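Local coordinates for lipoprotein (Shewanella oneidensis, PDB 3LHN), which is a putative NlpE-family lipoprotein of undetermined function, probably anchored to a membrane and built around a small antiparallel beta barrel, at residues P30-G35 with T48-A53; L101-T106 with E117-K122. One frame throughout, in Å; residues are numbered along the deposited sequence. Where two conformers were deposited one is given.

Contact 1. Residues P30-G35 with T48-A53; sequences PGVYEG and TLTLQA
V32 and T50 face each other as a non-hydrogen-bonded pair, on the same face of the sheet as E34 and T48. Hydrogen-bonded pairs lie on either side of the V32-T50 pair. G31 and L51 exchange two backbone bonds. Y33 and L49 do the same, and L49 N to Y33 O is the straightest of the four at 170°. G31 sits at backbone angles where a CB would jam against the preceding carbonyl O.

Along the valine side chain, V32 CB lies 4.1 Å from T50 OG1. V32 CG1 stands anti to the backbone N (chi1 -179°), which carries it toward the E34 end, diagonally across to T48 CG2 at 3.6 Å. V32 CG2 goes the other way and rests 3.6 Å from T50 OG1, with T50 CG2 close by. The V32 and T50 side chains lie alongside each other and point the same way. Cutting this valine back to an alanine is likely to leave a gap beside the T48 and T50 methyls.

On the other face, Y33 turns a ring edge to L49 O, with Y33 CD1 3.5 Å away and the oxygen in the ring plane. Y33 CE1 also meets L51 CD1 at 4.2 Å, the two side chains crossing at about a right angle. This face is buried. L101 packs against Y33 and L51, and Y33 OH bonds to W29 O. E34 on the first face makes a salt bridge with K124. The arrangement is a regular antiparallel beta hairpin, the first of the calycin-like barrel, with its leucines and tyrosine turned inward.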
loop_
_atom_site.group_PDB
_atom_site.type_symbol
_atom_site.label_atom_id
_atom_site.label_comp_id
_atom_site.label_asym_id
_atom_site.label_seq_id
_atom_site.Cartn_x
_atom_site.Cartn_y
_atom_site.Cartn_z
ATOM N N PRO A 30 12.417 -13.422 -20.702
ATOM C CA PRO A 30 12.660 -11.971 -20.974
ATOM C C PRO A 30 11.653 -11.506 -22.039
ATOM O O PRO A 30 11.454 -12.164 -23.035
ATOM C CB PRO A 30 14.120 -11.938 -21.454
ATOM C CG PRO A 30 14.734 -13.126 -20.842
ATOM C CD PRO A 30 13.659 -14.208 -20.924
ATOM N N GLY A 31 11.021 -10.387 -21.784
ATOM C CA GLY A 31 10.021 -9.882 -22.685
ATOM C C GLY A 31 9.012 -9.001 -21.998
ATOM O O GLY A 31 9.208 -8.574 -20.852
ATOM N N VAL A 32 7.956 -8.695 -22.736
ATOM C CA VAL A 32 6.947 -7.752 -22.358
ATOM C C VAL A 32 5.624 -8.441 -22.149
ATOM O O VAL A 32 5.169 -9.203 -23.000
ATOM C CB VAL A 32 6.782 -6.692 -23.465
ATOM C CG1 VAL A 32 5.715 -5.630 -23.116
ATOM C CG2 VAL A 32 8.139 -6.015 -23.768
ATOM N N TYR A 33 4.989 -8.198 -21.029
ATOM C CA TYR A 33 3.731 -8.835 -20.632
ATOM C C TYR A 33 2.702 -7.797 -20.317
ATOM O O TYR A 33 3.039 -6.749 -19.686
ATOM C CB TYR A 33 3.997 -9.700 -19.395
ATOM C CG TYR A 33 5.049 -10.781 -19.587
ATOM C CD1 TYR A 33 6.414 -10.487 -19.425
ATOM C CD2 TYR A 33 4.671 -12.091 -19.869
ATOM C CE1 TYR A 33 7.363 -11.442 -19.625
ATOM C CE2 TYR A 33 5.607 -13.078 -20.038
ATOM C CZ TYR A 33 6.961 -12.738 -19.909
ATOM O OH TYR A 33 7.915 -13.751 -20.036
ATOM N N GLU A 34 1.466 -8.026 -20.746
ATOM C CA GLU A 34 0.426 -7.025 -20.611
ATOM C C GLU A 34 -0.868 -7.609 -20.089
ATOM O O GLU A 34 -1.213 -8.787 -20.375
ATOM C CB GLU A 34 0.142 -6.430 -21.999
ATOM C CG GLU A 34 1.310 -5.674 -22.598
ATOM C CD GLU A 34 1.055 -5.120 -23.995
ATOM O OE1 GLU A 34 0.135 -5.568 -24.684
ATOM O OE2 GLU A 34 1.836 -4.270 -24.429
ATOM N N GLY A 35 -1.603 -6.814 -19.331
ATOM C CA GLY A 35 -2.923 -7.189 -18.903
ATOM C C GLY A 35 -3.593 -6.027 -18.218
ATOM O O GLY A 35 -3.024 -4.956 -18.155
ATOM N N THR A 48 1.860 -3.025 -18.140
ATOM C CA THR A 48 2.903 -3.501 -19.069
ATOM C C THR A 48 4.147 -3.734 -18.236
ATOM O O THR A 48 4.664 -2.813 -17.588
ATOM C CB THR A 48 3.192 -2.465 -20.179
ATOM O OG1 THR A 48 1.960 -2.066 -20.821
ATOM C CG2 THR A 48 4.165 -3.050 -21.209
ATOM N N LEU A 49 4.580 -4.991 -18.154
ATOM C CA LEU A 49 5.750 -5.380 -17.336
ATOM C C LEU A 49 6.762 -6.001 -18.268
ATOM O O LEU A 49 6.494 -6.992 -18.932
ATOM C CB LEU A 49 5.311 -6.338 -16.246
ATOM C CG LEU A 49 6.408 -6.925 -15.382
ATOM C CD1 LEU A 49 7.325 -5.824 -14.752
ATOM C CD2 LEU A 49 5.769 -7.776 -14.266
ATOM N N THR A 50 7.940 -5.381 -18.298
ATOM C CA THR A 50 9.062 -5.770 -19.163
ATOM C C THR A 50 10.159 -6.345 -18.275
ATOM O O THR A 50 10.655 -5.658 -17.395
ATOM C CB THR A 50 9.597 -4.613 -19.994
ATOM O OG1 THR A 50 8.530 -4.083 -20.773
ATOM C CG2 THR A 50 10.680 -5.089 -20.920
ATOM N N LEU A 51 10.560 -7.579 -18.538
ATOM C CA LEU A 51 11.619 -8.273 -17.812
ATOM C C LEU A 51 12.832 -8.434 -18.707
ATOM O O LEU A 51 12.715 -8.823 -19.872
ATOM C CB LEU A 51 11.187 -9.675 -17.369
ATOM C CG LEU A 51 9.886 -9.790 -16.580
ATOM C CD1 LEU A 51 9.691 -11.288 -16.185
ATOM C CD2 LEU A 51 9.863 -8.889 -15.320
ATOM N N GLN A 52 14.010 -8.138 -18.202
ATOM C CA GLN A 52 15.267 -8.425 -18.899
ATOM C C GLN A 52 15.997 -9.614 -18.305
ATOM O O GLN A 52 15.871 -9.906 -17.113
ATOM C CB GLN A 52 16.205 -7.220 -18.826
ATOM C CG GLN A 52 15.616 -5.943 -19.236
ATOM C CD GLN A 52 15.178 -5.874 -20.682
ATOM O OE1 GLN A 52 15.686 -6.610 -21.569
ATOM N NE2 GLN A 52 14.271 -4.925 -20.948
ATOM N N ALA A 53 16.870 -10.232 -19.107
ATOM C CA ALA A 53 17.644 -11.398 -18.703
ATOM C C ALA A 53 18.511 -11.115 -17.501
ATOM O O ALA A 53 18.834 -12.043 -16.731
ATOM C CB ALA A 53 18.527 -11.891 -19.887
#

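Contact 2. Residues L101-T106 with E117-K122; sequences LLMLDT and EHYILK
L101 and L121 form a hydrogen-bonded antiparallel pair. L101 N to L121 O and L121 N to L101 O are both 2.8 Å and nearly straight. A third bond follows, from M103 N to Y119 O at 2.9 Å. It is straight at the hydrogen (174°), but the donor is tilted 28° from the carbonyl plane. Between these bonds, I120 CA comes close to L101 O.

Packing spreads from this backbone core. With CG swung opposite the backbone N (chi1 176°), L102 CD1 reaches across to I120 CG1 at 3.7 Å. L102 CD1 also lies 4.2 Å from Y119 CB. M103 is a selenomethionine. In the conformer given, M103 SE lies at the edge of the Y119 ring, 4.1 Å from Y119 CD1, a Met-aromatic contact. Y119 OH bonds to C39 O of a second subunit, so this end of the contact borders an interface. On the face opposite L102 and I120, L101 and L121 meet most closely at their CB atoms, and both pack on Y94.

The arrangement is an antiparallel strand pairing, in which a 3-10 segment ending at Y119 leads into the last strand of the calycin-type barrel.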
loop_
_atom_site.group_PDB
_atom_site.type_symbol
_atom_site.label_atom_id
_atom_site.label_comp_id
_atom_site.label_asym_id
_atom_site.label_seq_id
_atom_site.Cartn_x
_atom_site.Cartn_y
_atom_site.Cartn_z
ATOM N N LEU A 101 2.908 -14.112 -17.217
ATOM C CA LEU A 101 3.182 -13.949 -15.785
ATOM C C LEU A 101 1.850 -13.959 -15.048
ATOM O O LEU A 101 0.839 -13.443 -15.565
ATOM C CB LEU A 101 3.899 -12.648 -15.494
ATOM C CG LEU A 101 5.195 -12.347 -16.202
ATOM C CD1 LEU A 101 5.682 -10.933 -15.849
ATOM C CD2 LEU A 101 6.228 -13.418 -15.867
ATOM N N LEU A 102 1.798 -14.596 -13.907
ATOM C CA LEU A 102 0.580 -14.605 -13.101
ATOM C C LEU A 102 0.877 -13.913 -11.809
ATOM O O LEU A 102 1.704 -14.360 -11.041
ATOM C CB LEU A 102 0.121 -16.047 -12.854
ATOM C CG LEU A 102 -1.098 -16.280 -11.944
ATOM C CD1 LEU A 102 -2.337 -15.743 -12.643
ATOM C CD2 LEU A 102 -1.256 -17.734 -11.655
HETATM N N MSE A 103 0.172 -12.809 -11.512
HETATM C CA MSE A 103 0.442 -12.117 -10.259
HETATM C C MSE A 103 -0.071 -12.984 -9.115
HETATM O O MSE A 103 -1.197 -13.479 -9.163
HETATM C CB MSE A 103 -0.239 -10.742 -10.191
HETATM C CG MSE A 103 -0.027 -10.069 -8.878
HETATM SE SE MSE A 103 -0.987 -8.390 -8.733
HETATM C CE MSE A 103 0.450 -7.404 -9.397
ATOM N N LEU A 104 0.733 -13.089 -8.068
ATOM C CA LEU A 104 0.470 -13.898 -6.886
ATOM C C LEU A 104 0.090 -12.957 -5.740
ATOM O O LEU A 104 0.269 -11.738 -5.808
ATOM C CB LEU A 104 1.717 -14.705 -6.491
ATOM C CG LEU A 104 2.203 -15.656 -7.592
ATOM C CD1 LEU A 104 3.557 -16.196 -7.204
ATOM C CD2 LEU A 104 1.228 -16.775 -7.868
ATOM N N ASP A 105 -0.442 -13.530 -4.675
ATOM C CA ASP A 105 -0.680 -12.725 -3.469
ATOM C C ASP A 105 0.608 -12.547 -2.651
ATOM O O ASP A 105 1.662 -13.008 -3.059
ATOM C CB ASP A 105 -1.893 -13.278 -2.676
ATOM C CG ASP A 105 -1.654 -14.571 -1.990
ATOM O OD1 ASP A 105 -0.522 -15.034 -1.806
ATOM O OD2 ASP A 105 -2.688 -15.090 -1.483
ATOM N N THR A 106 0.555 -11.812 -1.537
ATOM C CA THR A 106 1.768 -11.533 -0.766
ATOM C C THR A 106 2.388 -12.743 -0.149
ATOM O O THR A 106 3.570 -12.696 0.245
ATOM C CB THR A 106 1.564 -10.466 0.361
ATOM O OG1 THR A 106 0.543 -10.911 1.265
ATOM C CG2 THR A 106 1.178 -9.121 -0.200
ATOM N N GLU A 117 -8.667 -14.979 -13.071
ATOM C CA GLU A 117 -8.033 -14.859 -14.369
ATOM C C GLU A 117 -7.587 -13.432 -14.704
ATOM O O GLU A 117 -6.777 -13.209 -15.614
ATOM C CB GLU A 117 -8.990 -15.359 -15.447
ATOM C CG GLU A 117 -9.461 -16.824 -15.282
ATOM N N HIS A 118 -8.081 -12.466 -13.934
ATOM C CA HIS A 118 -7.689 -11.094 -14.116
ATOM C C HIS A 118 -6.240 -10.755 -13.689
ATOM O O HIS A 118 -5.770 -9.639 -13.929
ATOM C CB HIS A 118 -8.656 -10.179 -13.332
ATOM C CG HIS A 118 -10.057 -10.157 -13.861
ATOM N ND1 HIS A 118 -10.660 -9.011 -14.340
ATOM C CD2 HIS A 118 -10.979 -11.137 -13.958
ATOM C CE1 HIS A 118 -11.901 -9.293 -14.688
ATOM N NE2 HIS A 118 -12.115 -10.575 -14.477
ATOM N N TYR A 119 -5.544 -11.722 -13.092
ATOM C CA TYR A 119 -4.187 -11.533 -12.591
ATOM C C TYR A 119 -3.118 -12.033 -13.595
ATOM O O TYR A 119 -1.933 -11.981 -13.319
ATOM C CB TYR A 119 -4.093 -12.198 -11.191
ATOM C CG TYR A 119 -4.946 -11.470 -10.213
ATOM C CD1 TYR A 119 -4.522 -10.310 -9.587
ATOM C CD2 TYR A 119 -6.233 -11.897 -9.946
ATOM C CE1 TYR A 119 -5.328 -9.617 -8.715
ATOM C CE2 TYR A 119 -7.058 -11.191 -9.102
ATOM C CZ TYR A 119 -6.602 -10.051 -8.485
ATOM O OH TYR A 119 -7.457 -9.352 -7.643
ATOM N N ILE A 120 -3.564 -12.425 -14.776
ATOM C CA ILE A 120 -2.664 -12.918 -15.843
ATOM C C ILE A 120 -2.178 -11.760 -16.698
ATOM O O ILE A 120 -2.981 -10.953 -17.206
ATOM C CB ILE A 120 -3.373 -13.901 -16.753
ATOM C CG1 ILE A 120 -3.800 -15.131 -15.964
ATOM C CG2 ILE A 120 -2.412 -14.320 -17.903
ATOM C CD1 ILE A 120 -4.767 -16.026 -16.693
ATOM N N LEU A 121 -0.858 -11.683 -16.850
ATOM C CA LEU A 121 -0.243 -10.796 -17.857
ATOM C C LEU A 121 0.311 -11.677 -18.994
ATOM O O LEU A 121 1.180 -12.478 -18.769
ATOM C CB LEU A 121 0.902 -9.944 -17.316
ATOM C CG LEU A 121 0.560 -9.131 -16.070
ATOM C CD1 LEU A 121 1.790 -8.359 -15.605
ATOM C CD2 LEU A 121 -0.597 -8.139 -16.322
ATOM N N LYS A 122 -0.240 -11.558 -20.186
ATOM C CA LYS A 122 0.226 -12.382 -21.318
ATOM C C LYS A 122 1.319 -11.684 -22.066
ATOM O O LYS A 122 1.340 -10.451 -22.181
ATOM C CB LYS A 122 -0.891 -12.669 -22.295
ATOM C CG LYS A 122 -2.049 -13.381 -21.677
ATOM C CD LYS A 122 -3.195 -13.363 -22.656
#

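Contact 1 comes first along the chain. It pairs strand 31-37 with strand 44-51 and closes a short loop that holds the C39-C42 disulfide. Contact 2 opens later and closes a second loop, between strands 100-103 and 120-123. The two loops are in series and neither nests in nor crosses the other. They meet because the barrel closes: strand 120-123 lies beside strand 31-37, and E34 N probably bonds to K122 O at 2.8 Å. Inside, L101 CD1 packs 3.5 Å from L49 CD2. The contacts thus join the first two strands to the last two, on both sides of the seam between chain start and end.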